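Local coordinates for putative calcium-regulated periplasmic protein (PDB 3DB7) that binds calcium ions through acidic side chains and is probably a calcium-regulated periplasmic protein of the PepSY-like family, its exact role unknown, at residues W62-K68 with L95-R99; A80-V85 with L114-F120. All blocks are in the same frame, centred on the assembly; numbering follows the deposited sequence. Where two conformers were deposited one is given.

Contact 1: W62-K68 with L95-R99; sequences WEEVDCK and LKIER. With CA (calcium ion), chain C.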
loop_
_atom_site.group_PDB
_atom_site.type_symbol
_atom_site.label_atom_id
_atom_site.label_comp_id
_atom_site.label_asym_id
_atom_site.label_seq_id
_atom_site.Cartn_x
_atom_site.Cartn_y
_atom_site.Cartn_z
ATOM N N TRP A 62 -9.059 -2.721 13.561
ATOM C CA TRP A 62 -8.304 -3.265 12.434
ATOM C C TRP A 62 -7.733 -2.171 11.575
ATOM O O TRP A 62 -8.395 -1.138 11.336
ATOM C CB TRP A 62 -9.138 -4.242 11.604
ATOM C CG TRP A 62 -10.259 -3.679 10.816
ATOM C CD1 TRP A 62 -11.548 -3.535 11.220
ATOM C CD2 TRP A 62 -10.204 -3.209 9.447
ATOM N NE1 TRP A 62 -12.311 -2.993 10.184
ATOM C CE2 TRP A 62 -11.499 -2.802 9.096
ATOM C CE3 TRP A 62 -9.172 -3.079 8.496
ATOM C CZ2 TRP A 62 -11.801 -2.284 7.846
ATOM C CZ3 TRP A 62 -9.475 -2.587 7.280
ATOM C CH2 TRP A 62 -10.788 -2.208 6.959
ATOM N N GLU A 63 -6.520 -2.431 11.068
ATOM C CA GLU A 63 -5.869 -1.535 10.101
ATOM C C GLU A 63 -5.504 -2.254 8.799
ATOM O O GLU A 63 -5.374 -1.599 7.761
ATOM C CB GLU A 63 -4.631 -0.877 10.684
ATOM C CG GLU A 63 -4.950 0.211 11.679
ATOM C CD GLU A 63 -3.761 0.930 12.280
ATOM O OE1 GLU A 63 -2.788 0.271 12.677
ATOM O OE2 GLU A 63 -3.898 2.166 12.448
ATOM N N GLU A 64 -5.377 -3.596 8.847
ATOM C CA GLU A 64 -5.019 -4.393 7.677
ATOM C C GLU A 64 -5.663 -5.713 7.796
ATOM O O GLU A 64 -5.538 -6.367 8.835
ATOM C CB GLU A 64 -3.502 -4.565 7.587
ATOM C CG GLU A 64 -3.049 -5.459 6.447
ATOM C CD GLU A 64 -1.551 -5.862 6.516
ATOM O OE1 GLU A 64 -0.791 -5.388 7.424
ATOM O OE2 GLU A 64 -1.163 -6.670 5.661
ATOM N N VAL A 65 -6.401 -6.135 6.801
ATOM C CA VAL A 65 -6.916 -7.487 6.692
ATOM C C VAL A 65 -6.374 -8.058 5.396
ATOM O O VAL A 65 -6.783 -7.631 4.307
ATOM C CB VAL A 65 -8.461 -7.507 6.690
ATOM C CG1 VAL A 65 -8.957 -8.945 6.494
ATOM C CG2 VAL A 65 -9.002 -6.889 7.975
ATOM N N ASP A 66 -5.407 -8.976 5.500
ATOM C CA ASP A 66 -4.745 -9.563 4.327
ATOM C C ASP A 66 -5.177 -10.999 4.196
ATOM O O ASP A 66 -4.699 -11.902 4.926
ATOM C CB ASP A 66 -3.220 -9.479 4.460
ATOM C CG ASP A 66 -2.503 -9.996 3.248
ATOM O OD1 ASP A 66 -3.194 -10.610 2.405
ATOM O OD2 ASP A 66 -1.263 -9.784 3.137
ATOM N N CYS A 67 -6.132 -11.205 3.310
ATOM C CA CYS A 67 -6.666 -12.518 3.056
ATOM C C CYS A 67 -6.289 -12.986 1.673
ATOM O O CYS A 67 -7.072 -13.602 0.973
ATOM C CB CYS A 67 -8.182 -12.505 3.243
ATOM S SG CYS A 67 -8.709 -12.341 4.959
ATOM N N LYS A 68 -5.023 -12.823 1.342
ATOM C CA LYS A 68 -4.579 -13.199 -0.008
ATOM C C LYS A 68 -4.704 -14.689 -0.278
ATOM O O LYS A 68 -4.676 -15.095 -1.454
ATOM C CB LYS A 68 -3.172 -12.724 -0.300
ATOM C CG LYS A 68 -2.170 -13.409 0.530
ATOM C CD LYS A 68 -0.783 -12.760 0.228
ATOM C CE LYS A 68 0.213 -13.067 1.301
ATOM N NZ LYS A 68 0.036 -12.178 2.482
ATOM N N LEU A 95 -8.584 -9.213 -1.964
ATOM C CA LEU A 95 -7.586 -10.006 -1.288
ATOM C C LEU A 95 -7.043 -9.295 -0.021
ATOM O O LEU A 95 -6.612 -9.986 0.916
ATOM C CB LEU A 95 -6.420 -10.390 -2.218
ATOM C CG LEU A 95 -6.785 -11.303 -3.356
ATOM C CD1 LEU A 95 -5.530 -11.853 -4.010
ATOM C CD2 LEU A 95 -7.683 -12.465 -2.870
ATOM N N LYS A 96 -7.025 -7.962 -0.015
ATOM C CA LYS A 96 -6.571 -7.219 1.136
ATOM C C LYS A 96 -7.315 -5.912 1.208
ATOM O O LYS A 96 -7.680 -5.341 0.184
ATOM C CB LYS A 96 -5.057 -6.936 1.050
ATOM C CG LYS A 96 -4.494 -6.156 2.221
ATOM C CD LYS A 96 -2.989 -6.189 2.203
ATOM C CE LYS A 96 -2.496 -5.746 0.853
ATOM N NZ LYS A 96 -0.983 -5.812 0.807
ATOM N N ILE A 97 -7.540 -5.448 2.433
ATOM C CA ILE A 97 -8.053 -4.122 2.667
ATOM C C ILE A 97 -7.268 -3.519 3.818
ATOM O O ILE A 97 -6.960 -4.209 4.817
ATOM C CB ILE A 97 -9.573 -4.089 2.911
ATOM C CG1 ILE A 97 -10.101 -2.655 3.011
ATOM C CG2 ILE A 97 -10.004 -4.920 4.165
ATOM C CD1 ILE A 97 -11.660 -2.597 2.984
ATOM N N GLU A 98 -6.962 -2.248 3.689
ATOM C CA GLU A 98 -6.246 -1.467 4.706
ATOM C C GLU A 98 -6.925 -0.158 4.902
ATOM O O GLU A 98 -7.560 0.365 3.986
ATOM C CB GLU A 98 -4.837 -1.184 4.253
ATOM C CG GLU A 98 -4.023 -2.461 4.065
ATOM C CD GLU A 98 -2.676 -2.236 3.386
ATOM O OE1 GLU A 98 -2.635 -1.975 2.156
ATOM O OE2 GLU A 98 -1.652 -2.322 4.073
ATOM N N ARG A 99 -6.738 0.438 6.087
ATOM C CA ARG A 99 -7.284 1.760 6.331
ATOM C C ARG A 99 -6.397 2.503 7.332
ATOM O O ARG A 99 -5.726 1.862 8.172
ATOM C CB ARG A 99 -8.718 1.675 6.833
ATOM C CG ARG A 99 -8.826 1.109 8.201
ATOM C CD ARG A 99 -10.276 1.103 8.717
ATOM N NE ARG A 99 -10.333 0.379 9.985
ATOM C CZ ARG A 99 -11.350 0.351 10.818
ATOM N NH1 ARG A 99 -12.488 1.005 10.549
ATOM N NH2 ARG A 99 -11.213 -0.323 11.943
HETATM CA CA CA C . 0.282 -3.548 8.235
HETATM O O HOH W 1 0.006 -8.325 0.649
HETATM O O HOH W 2 -0.854 -2.322 6.422
HETATM O O HOH W 3 -1.427 -2.257 9.350
#

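Contact 2: A80-V85 with L114-F120; sequences AIQKYV and LKFDLKF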
loop_
_atom_site.group_PDB
_atom_site.type_symbol
_atom_site.label_atom_id
_atom_site.label_comp_id
_atom_site.label_asym_id
_atom_site.label_seq_id
_atom_site.Cartn_x
_atom_site.Cartn_y
_atom_site.Cartn_z
ATOM N N ALA A 80 -19.939 1.015 0.041
ATOM C CA ALA A 80 -19.699 1.783 -1.180
ATOM C C ALA A 80 -18.491 1.214 -1.923
ATOM O O ALA A 80 -18.442 1.176 -3.145
ATOM C CB ALA A 80 -19.423 3.278 -0.896
ATOM N N ILE A 81 -17.533 0.681 -1.166
ATOM C CA ILE A 81 -16.328 0.106 -1.804
ATOM C C ILE A 81 -16.700 -1.257 -2.443
ATOM O O ILE A 81 -16.331 -1.577 -3.564
ATOM C CB ILE A 81 -15.190 -0.038 -0.812
ATOM C CG1 ILE A 81 -14.686 1.361 -0.427
ATOM C CG2 ILE A 81 -14.053 -0.910 -1.362
ATOM C CD1 ILE A 81 -13.571 1.413 0.680
ATOM N N GLN A 82 -17.520 -2.036 -1.742
ATOM C CA GLN A 82 -17.969 -3.344 -2.243
ATOM C C GLN A 82 -18.765 -3.178 -3.538
ATOM O O GLN A 82 -18.635 -3.925 -4.501
ATOM C CB GLN A 82 -18.762 -4.053 -1.158
ATOM C CG GLN A 82 -19.408 -5.340 -1.608
ATOM C CD GLN A 82 -18.442 -6.460 -1.949
ATOM O OE1 GLN A 82 -17.203 -6.273 -1.970
ATOM N NE2 GLN A 82 -19.000 -7.635 -2.250
ATOM N N LYS A 83 -19.575 -2.119 -3.594
ATOM C CA LYS A 83 -20.340 -1.848 -4.781
ATOM C C LYS A 83 -19.429 -1.428 -5.909
ATOM O O LYS A 83 -19.612 -1.909 -7.004
ATOM C CB LYS A 83 -21.424 -0.791 -4.575
ATOM C CG LYS A 83 -22.246 -0.541 -5.816
ATOM C CD LYS A 83 -23.465 0.272 -5.580
ATOM C CE LYS A 83 -24.138 0.626 -6.854
ATOM N NZ LYS A 83 -25.433 1.426 -6.658
ATOM N N TYR A 84 -18.435 -0.562 -5.652
ATOM C CA TYR A 84 -17.507 -0.168 -6.708
ATOM C C TYR A 84 -16.786 -1.396 -7.282
ATOM O O TYR A 84 -16.631 -1.550 -8.494
ATOM C CB TYR A 84 -16.469 0.883 -6.169
ATOM C CG TYR A 84 -15.647 1.489 -7.241
ATOM C CD1 TYR A 84 -16.093 2.600 -7.883
ATOM C CD2 TYR A 84 -14.484 0.864 -7.694
ATOM C CE1 TYR A 84 -15.417 3.112 -8.955
ATOM C CE2 TYR A 84 -13.796 1.405 -8.726
ATOM C CZ TYR A 84 -14.277 2.525 -9.360
ATOM O OH TYR A 84 -13.637 3.050 -10.488
ATOM N N VAL A 85 -16.323 -2.253 -6.387
ATOM C CA VAL A 85 -15.551 -3.422 -6.804
ATOM C C VAL A 85 -16.401 -4.402 -7.601
ATOM O O VAL A 85 -16.037 -4.852 -8.672
ATOM C CB VAL A 85 -14.853 -4.123 -5.629
ATOM C CG1 VAL A 85 -14.299 -5.461 -6.074
ATOM C CG2 VAL A 85 -13.761 -3.211 -4.978
ATOM N N LEU A 114 -6.914 -0.187 -5.467
ATOM C CA LEU A 114 -7.771 0.977 -5.456
ATOM C C LEU A 114 -7.604 1.694 -4.144
ATOM O O LEU A 114 -7.362 1.052 -3.131
ATOM C CB LEU A 114 -9.242 0.525 -5.557
ATOM C CG LEU A 114 -9.636 -0.395 -6.719
ATOM C CD1 LEU A 114 -11.069 -0.847 -6.536
ATOM C CD2 LEU A 114 -9.396 0.287 -8.051
ATOM N N LYS A 115 -7.681 2.999 -4.164
ATOM C CA LYS A 115 -7.693 3.797 -2.932
ATOM C C LYS A 115 -8.918 4.660 -2.939
ATOM O O LYS A 115 -9.308 5.219 -3.965
ATOM C CB LYS A 115 -6.432 4.649 -2.857
ATOM C CG LYS A 115 -5.177 3.829 -2.611
ATOM C CD LYS A 115 -3.875 4.678 -2.582
ATOM C CE LYS A 115 -3.866 5.623 -1.469
ATOM N NZ LYS A 115 -2.534 6.430 -1.420
ATOM N N PHE A 116 -9.485 4.808 -1.752
ATOM C CA PHE A 116 -10.701 5.619 -1.533
ATOM C C PHE A 116 -10.429 6.551 -0.348
ATOM O O PHE A 116 -9.773 6.143 0.645
ATOM C CB PHE A 116 -11.900 4.750 -1.206
ATOM C CG PHE A 116 -12.229 3.776 -2.264
ATOM C CD1 PHE A 116 -11.563 2.551 -2.343
ATOM C CD2 PHE A 116 -13.232 4.056 -3.189
ATOM C CE1 PHE A 116 -11.885 1.641 -3.340
ATOM C CE2 PHE A 116 -13.566 3.140 -4.157
ATOM C CZ PHE A 116 -12.899 1.946 -4.241
ATOM N N ASP A 117 -10.988 7.745 -0.369
ATOM C CA ASP A 117 -10.973 8.561 0.838
ATOM C C ASP A 117 -12.001 8.000 1.824
ATOM O O ASP A 117 -12.678 6.995 1.572
ATOM C CB ASP A 117 -11.133 10.072 0.502
ATOM C CG ASP A 117 -12.538 10.453 0.039
ATOM O OD1 ASP A 117 -13.482 9.645 0.191
ATOM O OD2 ASP A 117 -12.679 11.590 -0.519
ATOM N N LEU A 118 -12.072 8.635 2.985
ATOM C CA LEU A 118 -12.904 8.095 4.059
ATOM C C LEU A 118 -14.387 8.305 3.786
ATOM O O LEU A 118 -15.241 7.750 4.523
ATOM C CB LEU A 118 -12.453 8.629 5.445
ATOM C CG LEU A 118 -11.081 8.134 5.930
ATOM C CD1 LEU A 118 -10.833 8.533 7.416
ATOM C CD2 LEU A 118 -10.927 6.658 5.757
ATOM N N LYS A 119 -14.703 9.096 2.769
ATOM C CA LYS A 119 -16.076 9.228 2.315
ATOM C C LYS A 119 -16.338 8.350 1.092
ATOM O O LYS A 119 -17.336 8.495 0.409
ATOM C CB LYS A 119 -16.415 10.697 2.039
ATOM C CG LYS A 119 -16.320 11.563 3.295
ATOM C CD LYS A 119 -16.253 13.034 2.953
ATOM C CE LYS A 119 -15.933 13.907 4.179
ATOM N NZ LYS A 119 -15.343 15.205 3.742
ATOM N N PHE A 120 -15.380 7.469 0.832
ATOM C CA PHE A 120 -15.502 6.415 -0.200
ATOM C C PHE A 120 -15.470 6.950 -1.614
ATOM O O PHE A 120 -15.904 6.285 -2.563
ATOM C CB PHE A 120 -16.728 5.475 0.018
ATOM C CG PHE A 120 -16.959 5.138 1.432
ATOM C CD1 PHE A 120 -16.068 4.378 2.126
ATOM C CD2 PHE A 120 -18.064 5.650 2.080
ATOM C CE1 PHE A 120 -16.290 4.122 3.505
ATOM C CE2 PHE A 120 -18.287 5.369 3.423
ATOM C CZ PHE A 120 -17.410 4.601 4.113
#

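Contact 1: W62-K68 with L95-R99
The guanidinium of R99 lies flat over the indole of W62, planes 13° apart, with CZ 3.7 Å from the centroid of the W62 five-membered ring and CD packed over the six-membered ring: a cation-pi stack continued by a CH-pi contact. R99 CG stands between its backbone N and carbonyl carbon (chi1 69°), and the chain then runs extended to NE across the indole. The same guanidinium grips one acceptor side-on, W62 O receiving NE at 2.8 Å and NH2 at 3.0 Å, both within the guanidinium plane, which fixes the rotation of the group on the ring. Against the other indole face sits V65 CG2, while I97 CG2 reaches W62 CZ3 and, at 3.9 Å, V65 CB. This apolar side is the tight one, and F20, F25 and I76 add to it.

Strands 62-66 and 94-99 run antiparallel at the middle of the sheet. V65 and I97 form the hydrogen-bonded pair, V65 N meeting I97 O at 2.8 Å in a nearly straight bond; E64-E98 and D66-K96 are non-hydrogen-bonded pairs. Each strand has a classic bulge against its outer neighbour: E63 and E64 both face E55, L95 and K96 both face K107.

The face carrying E64, D66, K96 and E98 is polar and holds water, with E64 and D66 buried and K96 and E98 partly exposed. E64 OE1 binds calcium at 2.3 Å and accepts from K53; E55 and, from the second subunit, D124 and D126 share the ion. E98 OE2 accepts from a calcium-bound water, a second-shell link. In one of the two conformers of K96, a water bridges D66 OD2 and K96 NZ, whose own charges stay 4.6 Å apart. D66 OD1 closes an Asx turn onto K68 N, and K68 NZ forms a salt bridge to D66 OD2 from above the carboxylate plane.

Contact 2: A80-V85 with L114-F120
I81 and Y84 of helix 79-88 both pack on the F116 ring, one over a face and the other at its edge. I81 CG1 stands over the centre of the F116 ring, 3.8 Å from its centroid and 10° off the normal, a CH-pi contact. Y84 meets the same ring at its rim: the edge of F116 points toward the Y84 face in an offset edge-to-face pair, planes at 78° and centroids 5.7 Å apart. With CG anti to its backbone N (chi1 -170°), Y84 swings its ring beyond the edge of F116, where L122 and I125 of the last strand also touch it.

Aliphatic packing extends the contact in both directions. L114 CD1 fits against V85 CG2 at 3.9 Å and Y84 CD2 at 4.0 Å. Toward the start of the helix, A80 CB rests on F120 CB at 3.6 Å, and I81 CD1 spans from F116 to F120 CD1.

The polar bonds stay on their own side of the contact. The type I turn D117-F120 is closed by F120 N to D117 O at 2.8 Å, and D117 OD1 takes a weak bond from K119 N as well as one from N121 N, just after the segment. The turn carries F120 round to the helix, beyond the strand, from which L114 and F116 start toward the helix and K115 away from it.

This is helix-on-sheet packing in the PepSY-like region, strand and helix axes 10.8 Å apart. No hydrogen bond crosses the interface, so helix and strand are joined by apolar and aromatic surfaces alone, an attachment set by shape rather than by directional polar bonds.

How the contacts relate
Contact 1 and contact 2 have centres about 14 Å apart, with nearest atoms about 5 Å apart and no touch. Their segments alternate along the chain: strand 62-66, helix 79-88, strand 94-99, then strand 113-117. All three strands belong to one antiparallel sheet, in which 62-66 and 94-99 are neighbours and 103-108 separates 94-99 from 113-117. Contact 1 is thus strand pairing near the centre of the chain, whereas contact 2 lays the helix from the connection between those paired strands onto the sheet farther along. I81 and I97 both reach V106 of the intervening strand, tying the helix layer to the sheet that carries the calcium-binding carboxylates.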